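Local coordinates for chemosensory protein (Mamestra brassicae, PDB 1N8V), which probably carries hydrophobic semiochemicals or other fatty ligands, and here binds bromo-dodecanol inside an all-helical shell, at residues Cys29-Gly34 with Thr85-Pro90. Numbering follows the deposited sequence.
Sequences CVMERG and TAKYDP. With BDD (bromo-dodecanol), chain E.
K87 reaches from the last turn of helix 78-88 to the C-terminal end of helix 20-30 and the turn after it, where V30, M31 and E32 receive it. Its CB starts toward that chain, and with CG anti to the backbone N (chi1 174°) the next carbons run straight on. K87 CD is the first to make close contact, 3.9 Å from M31 CE and just as near SD; the lysine carbons and the thioether run antiparallel, M31 being folded back by bends at chi2 and chi3. K87 CE then passes 3.8 Å from V30 O, and the single bend at chi4 (70°) delivers K87 NZ to E32 OE2 at 3.0 Å, a salt bridge in which NZ approaches from above the carboxylate plane, 42° out of it. NZ also donates to a water that is hydrogen-bonded to M31 O, tying side chain and backbone together. With an alanine here, E32 would probably lose its cationic mate and M31 the aliphatic chain it lies along. Beside the lysine tip, Y88 OH donates to V30 O at 2.6 Å, in the carbonyl plane on a lone pair, while V30 CG1 packs 3.4 Å from Y88 CE2. A second water joins Y88 OH to E32 OE2. E32, at positive phi, closes a Schellman motif, E32 N hydrogen-bonded to C29 O at 3.0 Å. The arrangement joins two helix C-termini beside the bromo-dodecanol pocket: V30 lines one ligand site, and T85 and D89 meet another ligand's hydroxyl, within the all-helical fold of insect chemosensory (OS-D) proteins.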
loop_
_atom_site.group_PDB
_atom_site.type_symbol
_atom_site.label_atom_id
_atom_site.label_comp_id
_atom_site.label_asym_id
_atom_site.label_seq_id
_atom_site.Cartn_x
_atom_site.Cartn_y
_atom_site.Cartn_z
ATOM N N CYS A 29 2.149 4.007 -10.139
ATOM C CA CYS A 29 2.907 2.794 -10.447
ATOM C C CYS A 29 2.086 1.538 -10.099
ATOM O O CYS A 29 1.917 0.615 -10.914
ATOM C CB CYS A 29 4.217 2.781 -9.658
ATOM S SG CYS A 29 5.037 1.165 -9.417
ATOM N N VAL A 30 1.582 1.484 -8.873
ATOM C CA VAL A 30 0.846 0.304 -8.416
ATOM C C VAL A 30 -0.473 0.147 -9.160
ATOM O O VAL A 30 -0.945 -0.967 -9.354
ATOM C CB VAL A 30 0.664 0.359 -6.872
ATOM C CG1 VAL A 30 -0.249 -0.704 -6.368
ATOM C CG2 VAL A 30 1.999 0.239 -6.190
ATOM N N MET A 31 -1.057 1.258 -9.618
ATOM C CA MET A 31 -2.288 1.194 -10.412
ATOM C C MET A 31 -2.001 0.877 -11.898
ATOM O O MET A 31 -2.918 0.828 -12.709
ATOM C CB MET A 31 -3.070 2.510 -10.323
ATOM C CG MET A 31 -3.742 2.721 -8.997
ATOM S SD MET A 31 -4.938 1.464 -8.479
ATOM C CE MET A 31 -6.143 1.635 -9.834
ATOM N N GLU A 32 -0.733 0.644 -12.246
ATOM C CA GLU A 32 -0.330 0.274 -13.609
ATOM C C GLU A 32 -0.684 1.329 -14.672
ATOM O O GLU A 32 -1.120 1.002 -15.788
ATOM C CB GLU A 32 -0.871 -1.126 -13.954
ATOM C CG GLU A 32 -0.452 -2.226 -12.957
ATOM C CD GLU A 32 -0.717 -3.655 -13.438
ATOM O OE1 GLU A 32 -0.128 -4.045 -14.484
ATOM O OE2 GLU A 32 -1.479 -4.402 -12.776
ATOM N N ARG A 33 -0.468 2.589 -14.310
ATOM C CA ARG A 33 -0.700 3.711 -15.226
ATOM C C ARG A 33 0.438 4.742 -15.218
ATOM O O ARG A 33 0.328 5.784 -15.864
ATOM C CB ARG A 33 -2.032 4.390 -14.924
ATOM C CG ARG A 33 -2.149 4.987 -13.553
ATOM C CD ARG A 33 -3.424 5.824 -13.364
ATOM N NE ARG A 33 -3.532 6.363 -12.013
ATOM C CZ ARG A 33 -4.518 6.124 -11.147
ATOM N NH1 ARG A 33 -4.477 6.701 -9.960
ATOM N NH2 ARG A 33 -5.539 5.331 -11.441
ATOM N N GLY A 34 1.530 4.475 -14.502
ATOM C CA GLY A 34 2.673 5.365 -14.431
ATOM C C GLY A 34 3.962 4.585 -14.228
ATOM O O GLY A 34 3.945 3.395 -13.856
ATOM N N THR A 85 -8.199 -0.591 -3.370
ATOM C CA THR A 85 -8.891 -1.770 -2.823
ATOM C C THR A 85 -9.754 -2.449 -3.914
ATOM O O THR A 85 -9.834 -3.670 -3.972
ATOM C CB THR A 85 -9.642 -1.431 -1.528
ATOM O OG1 THR A 85 -10.076 -2.645 -0.873
ATOM C CG2 THR A 85 -10.881 -0.578 -1.789
ATOM N N ALA A 86 -10.355 -1.670 -4.804
ATOM C CA ALA A 86 -11.128 -2.259 -5.890
ATOM C C ALA A 86 -10.267 -3.077 -6.857
ATOM O O ALA A 86 -10.707 -4.125 -7.340
ATOM C CB ALA A 86 -11.932 -1.201 -6.657
ATOM N N LYS A 87 -9.062 -2.599 -7.161
ATOM C CA LYS A 87 -8.203 -3.303 -8.097
ATOM C C LYS A 87 -7.570 -4.547 -7.478
ATOM O O LYS A 87 -7.576 -5.634 -8.071
ATOM C CB LYS A 87 -7.105 -2.363 -8.634
ATOM C CG LYS A 87 -6.061 -3.078 -9.517
ATOM C CD LYS A 87 -5.111 -2.086 -10.167
ATOM C CE LYS A 87 -3.919 -2.785 -10.816
ATOM N NZ LYS A 87 -4.307 -3.545 -12.027
ATOM N N TYR A 88 -6.975 -4.381 -6.298
ATOM C CA TYR A 88 -6.220 -5.474 -5.662
ATOM C C TYR A 88 -7.031 -6.385 -4.733
ATOM O O TYR A 88 -6.602 -7.492 -4.434
ATOM C CB TYR A 88 -5.013 -4.883 -4.910
ATOM C CG TYR A 88 -3.891 -4.485 -5.862
ATOM C CD1 TYR A 88 -2.955 -5.411 -6.271
ATOM C CD2 TYR A 88 -3.783 -3.191 -6.351
ATOM C CE1 TYR A 88 -1.943 -5.068 -7.147
ATOM C CE2 TYR A 88 -2.788 -2.835 -7.226
ATOM C CZ TYR A 88 -1.855 -3.778 -7.613
ATOM O OH TYR A 88 -0.822 -3.454 -8.487
ATOM N N ASP A 89 -8.185 -5.926 -4.266
ATOM C CA ASP A 89 -9.023 -6.731 -3.362
ATOM C C ASP A 89 -10.475 -6.674 -3.840
ATOM O O ASP A 89 -11.347 -6.250 -3.100
ATOM C CB ASP A 89 -8.867 -6.183 -1.942
ATOM C CG ASP A 89 -9.431 -7.080 -0.863
ATOM O OD1 ASP A 89 -9.817 -8.258 -1.124
ATOM O OD2 ASP A 89 -9.527 -6.632 0.315
ATOM N N PRO A 90 -10.736 -7.127 -5.071
ATOM C CA PRO A 90 -12.072 -6.993 -5.670
ATOM C C PRO A 90 -13.165 -7.741 -4.927
ATOM O O PRO A 90 -14.328 -7.344 -5.069
ATOM C CB PRO A 90 -11.871 -7.566 -7.091
ATOM C CG PRO A 90 -10.743 -8.470 -6.949
ATOM C CD PRO A 90 -9.792 -7.744 -6.021
HETATM O O1 BDD E . -8.542 -4.088 0.782
HETATM C C1 BDD E . -7.125 -4.065 0.970
HETATM C C2 BDD E . -6.462 -3.125 -0.045
HETATM C C3 BDD E . -4.995 -2.916 0.321
HETATM C C4 BDD E . -4.277 -1.904 -0.576
HETATM C C5 BDD E . -3.262 -1.092 0.238
HETATM C C6 BDD E . -1.866 -1.090 -0.359
HETATM C C7 BDD E . -0.880 -0.269 0.479
HETATM C C8 BDD E . 0.378 -1.044 0.800
HETATM C C9 BDD E . 1.486 -0.147 1.336
HETATM C C10 BDD E . 2.751 -0.945 1.662
HETATM C C11 BDD E . 3.642 -0.344 2.753
HETATM C C12 BDD E . 4.558 -1.372 3.491
HETATM BR BR BDD E . 5.946 -0.614 3.816
HETATM O O HOH W 1 -4.894 -1.115 -13.644
HETATM O O HOH W 2 -0.804 -5.509 -10.362
#